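Local coordinates for protein Hpy188I (Helicobacter pylori, PDB 3OQG) that cleaves double-stranded DNA at a specific, pseudopalindromic sequence as a dimeric restriction endonuclease of the GIY-YIG nuclease family, probably with the help of a metal ion, at residues N115-V118 / L119-L123; S155-A158 / E159-I162. All coordinates share one frame; numbering follows the deposited sequence. Where two conformers were deposited one is given.

Contact 1 (N115-V118 / L119-L123); sequences NYFV and LQSLL
Ser121 grips the carbonyl oxygen of Phe117 twice, through its side chain and through its backbone, on helix 113-125, which packs against strand 80-87 of the antiparallel sheet. The hydroxyl OG of Ser121 gives a hydrogen bond of 2.8 Å to Phe117 O, and Ser121 N reaches the same oxygen at 3.0 Å. The two donors arrive from opposite faces of the carbonyl plane, so the oxygen is held on both sides. With chi1 at -69°, the serine hydroxyl swings beside its own backbone N and back over the preceding turn; it also accepts a bond from the backbone N of Leu20, which ties the N-terminal loop to this helix. Regular i to i+4 bonds join Leu119 N to Asn115 O and Gln120 N to Tyr116 O. Leu122 N closes on Val118 O at 2.9 Å with a nearly straight N-H (169°). The amide of Asn115 bonds to Ser97 and Arg94, and the residue packs on a guanine base of the DNA.

Outward from the polar core, Ser121 OG also sits over one face of the Phe117 ring, 3.3 Å from CE1. On the next side of the helix, the CG methylene of Gln120 meets the Tyr116 ring at CE1, 3.6 Å away, while its NE2 turns off to Gly101 O and Glu54. Facing Phe82 of strand 80-87, Val118 and Leu122 lie side by side and point the same way, the methyl CG1 of Val118 resting 3.8 Å from CD1 of Leu122.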
loop_
_atom_site.group_PDB
_atom_site.type_symbol
_atom_site.label_atom_id
_atom_site.label_comp_id
_atom_site.label_asym_id
_atom_site.label_seq_id
_atom_site.Cartn_x
_atom_site.Cartn_y
_atom_site.Cartn_z
ATOM N N ASN A 115 -9.642 4.864 2.055
ATOM C CA ASN A 115 -10.682 4.027 2.650
ATOM C C ASN A 115 -11.754 4.900 3.319
ATOM O O ASN A 115 -12.947 4.616 3.232
ATOM C CB ASN A 115 -10.103 2.998 3.602
ATOM C CG ASN A 115 -9.444 1.857 2.879
ATOM O OD1 ASN A 115 -9.757 1.584 1.723
ATOM N ND2 ASN A 115 -8.530 1.169 3.561
ATOM N N TYR A 116 -11.319 5.983 3.945
ATOM C CA TYR A 116 -12.249 6.972 4.515
ATOM C C TYR A 116 -13.163 7.598 3.459
ATOM O O TYR A 116 -14.383 7.599 3.604
ATOM C CB TYR A 116 -11.463 8.045 5.235
ATOM C CG TYR A 116 -12.280 9.226 5.660
ATOM C CD1 TYR A 116 -13.171 9.151 6.720
ATOM C CD2 TYR A 116 -12.173 10.435 4.974
ATOM C CE1 TYR A 116 -13.937 10.284 7.099
ATOM C CE2 TYR A 116 -12.913 11.555 5.353
ATOM C CZ TYR A 116 -13.799 11.474 6.390
ATOM O OH TYR A 116 -14.513 12.626 6.737
ATOM N N PHE A 117 -12.571 8.131 2.400
ATOM C CA PHE A 117 -13.350 8.743 1.328
ATOM C C PHE A 117 -14.337 7.729 0.709
ATOM O O PHE A 117 -15.509 8.040 0.497
ATOM C CB PHE A 117 -12.431 9.347 0.263
ATOM C CG PHE A 117 -13.151 9.642 -1.034
ATOM C CD1 PHE A 117 -14.000 10.729 -1.132
ATOM C CD2 PHE A 117 -13.060 8.764 -2.106
ATOM C CE1 PHE A 117 -14.723 10.963 -2.302
ATOM C CE2 PHE A 117 -13.784 8.991 -3.273
ATOM C CZ PHE A 117 -14.616 10.092 -3.369
ATOM N N VAL A 118 -13.868 6.528 0.400
ATOM C CA VAL A 118 -14.737 5.533 -0.228
ATOM C C VAL A 118 -15.837 5.028 0.712
ATOM O O VAL A 118 -17.011 5.031 0.337
ATOM C CB VAL A 118 -13.930 4.371 -0.857
ATOM C CG1 VAL A 118 -14.897 3.296 -1.408
ATOM C CG2 VAL A 118 -13.013 4.882 -1.952
ATOM N N LEU A 119 -15.500 4.622 1.935
ATOM C CA LEU A 119 -16.533 4.090 2.820
ATOM C C LEU A 119 -17.596 5.178 3.085
ATOM O O LEU A 119 -18.799 4.916 2.994
ATOM C CB LEU A 119 -15.928 3.631 4.128
ATOM C CG LEU A 119 -16.958 3.127 5.144
ATOM C CD1 LEU A 119 -17.596 1.866 4.614
ATOM C CD2 LEU A 119 -16.327 2.874 6.522
ATOM N N GLN A 120 -17.150 6.387 3.404
ATOM C CA GLN A 120 -18.088 7.446 3.796
ATOM C C GLN A 120 -18.951 7.850 2.606
ATOM O O GLN A 120 -20.151 8.102 2.770
ATOM C CB GLN A 120 -17.392 8.653 4.403
ATOM C CG GLN A 120 -16.658 8.362 5.711
ATOM C CD GLN A 120 -17.542 7.713 6.747
ATOM O OE1 GLN A 120 -18.708 8.117 6.945
ATOM N NE2 GLN A 120 -17.000 6.714 7.435
ATOM N N SER A 121 -18.352 7.885 1.419
ATOM C CA SER A 121 -19.113 8.225 0.200
ATOM C C SER A 121 -20.153 7.160 -0.107
ATOM O O SER A 121 -21.308 7.478 -0.389
ATOM C CB SER A 121 -18.186 8.416 -1.005
ATOM O OG SER A 121 -17.402 9.599 -0.855
ATOM N N LEU A 122 -19.756 5.894 -0.043
ATOM C CA LEU A 122 -20.701 4.803 -0.292
ATOM C C LEU A 122 -21.823 4.740 0.747
ATOM O O LEU A 122 -22.969 4.454 0.402
ATOM C CB LEU A 122 -19.959 3.465 -0.403
ATOM C CG LEU A 122 -18.964 3.317 -1.563
ATOM C CD1 LEU A 122 -18.450 1.874 -1.705
ATOM C CD2 LEU A 122 -19.446 3.824 -2.908
ATOM N N LEU A 123 -21.503 4.985 2.016
ATOM C CA LEU A 123 -22.524 5.020 3.059
ATOM C C LEU A 123 -23.526 6.160 2.827
ATOM O O LEU A 123 -24.739 5.998 3.015
ATOM C CB LEU A 123 -21.865 5.142 4.459
ATOM C CG LEU A 123 -21.113 3.924 5.005
ATOM C CD1 LEU A 123 -20.500 4.260 6.387
ATOM C CD2 LEU A 123 -21.991 2.668 5.052
#

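Contact 2 (S155-A158 / E159-I162); sequences SKRA and ENVI. With NA (sodium ion), chain E; nucleotides of chain C.
Lys156 and Glu159, one turn apart on helix 154-170, meet through a water at the metal site of this GIY-YIG nuclease. Water 1 accepts from Lys156 NZ at 2.8 Å and donates to Glu159 OE1, bridging opposite charges, with Lys156 NZ and Glu159 OE1 4.4 Å apart, beyond a salt bridge. The other carboxylate oxygen, Glu159 OE2, binds the sodium ion at 2.3 Å; waters 2, 3 and 4 and DNA phosphates share that ion, and His86 of the second subunit gives a hydrogen bond to OE2. Water 2 also donates to OE1, so a single water touches both metal and carboxylate. The same glutamate is seen binding calcium in another structure of this protein; here the metal is sodium. Lys156, its chain extended until a bend at chi4 (64°), gives a hydrogen bond of 2.8 Å from NZ to OP1 of DA8 of chain C, where its charge would help offset that of the phosphate.

This hydrated, DNA-facing side contrasts with the packed side of the helix, where Ala158 and Ile162 are buried. There Ala158 packs on Val72 of the second subunit and on Leu143 of its own chain, and Ile162 folds its CG1 arm back to 3.2 Å from Ala158 O, while Ile162 N makes the regular bond to that oxygen. Backbone bonds of the same kind run from Glu159 N to Ser155 O and from Asn160 N to Lys156 O.

Between the two sides lies Arg157, its chain bent at chi2 and chi3. Its NE forms a salt bridge with Asp150, and its side chain crosses that of Val161 at about a right angle, CD of Arg157 3.9 Å from CG2 of Val161. At the edge of the guanidinium, its plane 79° from the amide of Asn160, NH1 makes a weak hydrogen bond of 3.0 Å to Asn160 OD1.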
loop_
_atom_site.group_PDB
_atom_site.type_symbol
_atom_site.label_atom_id
_atom_site.label_comp_id
_atom_site.label_asym_id
_atom_site.label_seq_id
_atom_site.Cartn_x
_atom_site.Cartn_y
_atom_site.Cartn_z
ATOM N N SER A 155 9.076 -8.601 -5.013
ATOM C CA SER A 155 9.699 -7.964 -3.859
ATOM C C SER A 155 8.899 -8.224 -2.578
ATOM O O SER A 155 9.497 -8.460 -1.530
ATOM C CB SER A 155 9.952 -6.473 -4.071
ATOM O OG SER A 155 8.770 -5.699 -4.128
ATOM N N LYS A 156 7.567 -8.186 -2.663
ATOM C CA LYS A 156 6.728 -8.525 -1.502
ATOM C C LYS A 156 6.859 -9.991 -1.101
ATOM O O LYS A 156 7.000 -10.292 0.089
ATOM C CB LYS A 156 5.258 -8.154 -1.705
ATOM C CG LYS A 156 4.430 -8.290 -0.394
ATOM C CD LYS A 156 3.081 -7.605 -0.465
ATOM C CE LYS A 156 2.133 -8.169 0.615
ATOM N NZ LYS A 156 2.590 -7.901 1.989
ATOM N N ARG A 157 6.812 -10.906 -2.061
ATOM C CA ARG A 157 6.985 -12.319 -1.723
ATOM C C ARG A 157 8.362 -12.555 -1.100
ATOM O O ARG A 157 8.466 -13.251 -0.101
ATOM C CB ARG A 157 6.763 -13.219 -2.941
ATOM C CG ARG A 157 7.017 -14.708 -2.683
ATOM C CD ARG A 157 6.162 -15.253 -1.530
ATOM N NE ARG A 157 4.726 -15.207 -1.842
ATOM C CZ ARG A 157 3.737 -15.094 -0.943
ATOM N NH1 ARG A 157 3.981 -14.986 0.367
ATOM N NH2 ARG A 157 2.474 -15.049 -1.357
ATOM N N ALA A 158 9.401 -11.943 -1.669
ATOM C CA ALA A 158 10.762 -12.088 -1.158
ATOM C C ALA A 158 10.852 -11.609 0.284
ATOM O O ALA A 158 11.477 -12.265 1.113
ATOM C CB ALA A 158 11.779 -11.323 -2.037
ATOM N N GLU A 159 10.225 -10.468 0.573
ATOM C CA GLU A 159 10.195 -9.904 1.921
ATOM C C GLU A 159 9.498 -10.871 2.880
ATOM O O GLU A 159 9.937 -11.055 4.017
ATOM C CB GLU A 159 9.439 -8.592 1.917
ATOM C CG GLU A 159 9.171 -7.983 3.295
ATOM C CD GLU A 159 8.027 -7.013 3.253
ATOM O OE1 GLU A 159 6.867 -7.457 3.129
ATOM O OE2 GLU A 159 8.261 -5.790 3.308
ATOM N N ASN A 160 8.406 -11.462 2.410
ATOM C CA ASN A 160 7.652 -12.409 3.220
ATOM C C ASN A 160 8.456 -13.659 3.572
ATOM O O ASN A 160 8.474 -14.083 4.732
ATOM C CB ASN A 160 6.362 -12.802 2.507
ATOM C CG ASN A 160 5.592 -13.835 3.269
ATOM O OD1 ASN A 160 5.602 -15.002 2.910
ATOM N ND2 ASN A 160 4.985 -13.424 4.370
ATOM N N VAL A 161 9.107 -14.242 2.565
ATOM C CA VAL A 161 9.934 -15.423 2.731
ATOM C C VAL A 161 11.068 -15.146 3.718
ATOM O O VAL A 161 11.334 -15.934 4.638
ATOM C CB VAL A 161 10.503 -15.898 1.362
ATOM C CG1 VAL A 161 11.550 -16.983 1.534
ATOM C CG2 VAL A 161 9.368 -16.404 0.457
ATOM N N ILE A 162 11.719 -14.003 3.524
ATOM C CA ILE A 162 12.833 -13.597 4.368
ATOM C C ILE A 162 12.391 -13.366 5.818
ATOM O O ILE A 162 13.052 -13.832 6.739
ATOM C CB ILE A 162 13.529 -12.341 3.777
ATOM C CG1 ILE A 162 14.303 -12.730 2.517
ATOM C CG2 ILE A 162 14.468 -11.700 4.797
ATOM C CD1 ILE A 162 14.781 -11.527 1.665
HETATM NA NA NA E . 6.857 -4.398 4.489
ATOM P P DA C 8 -0.926 -8.718 3.072
ATOM O OP1 DA C 8 0.408 -9.378 2.972
ATOM O OP2 DA C 8 -2.111 -9.368 2.457
ATOM O "O5'" DA C 8 -1.211 -8.440 4.609
ATOM C "C5'" DA C 8 -0.297 -7.653 5.362
ATOM C "C4'" DA C 8 -0.874 -7.343 6.718
ATOM O "O4'" DA C 8 -2.107 -6.621 6.576
ATOM C "C3'" DA C 8 -1.208 -8.571 7.563
ATOM O "O3'" DA C 8 -0.182 -8.734 8.549
ATOM C "C2'" DA C 8 -2.563 -8.246 8.179
ATOM C "C1'" DA C 8 -2.822 -6.803 7.772
ATOM N N9 DA C 8 -4.222 -6.470 7.514
ATOM C C8 DA C 8 -5.012 -6.837 6.449
ATOM N N7 DA C 8 -6.235 -6.358 6.511
ATOM C C5 DA C 8 -6.250 -5.636 7.697
ATOM C C6 DA C 8 -7.254 -4.892 8.338
ATOM N N6 DA C 8 -8.490 -4.734 7.845
ATOM N N1 DA C 8 -6.946 -4.307 9.514
ATOM C C2 DA C 8 -5.705 -4.462 10.005
ATOM N N3 DA C 8 -4.675 -5.125 9.491
ATOM C C4 DA C 8 -5.016 -5.698 8.322
HETATM O O HOH W 1 4.910 -9.083 3.049
HETATM O O HOH W 2 4.988 -5.244 3.336
HETATM O O HOH W 3 5.455 -5.734 6.197
HETATM O O HOH W 4 8.058 -3.988 6.503
#

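Overall arrangement
Contacts 1 and 2 are single helix stretches on opposite sides of the chain's centre, about 31 Å apart between centres and about 14 Å between nearest atoms, so they do not touch. They follow one another along the chain: contact 1 in helix 113-125 beside the five-stranded sheet, contact 2 in the last helix, 154-170. Both lie at the bound DNA. Contact 1 approaches it to about 3 Å at the nearest atom, and its Val118 side chain is about 10 Å from a sodium ion. Contact 2 supplies a metal ligand outright, and meets His86 of the second subunit, so the second subunit reaches that site through a ligand of its metal.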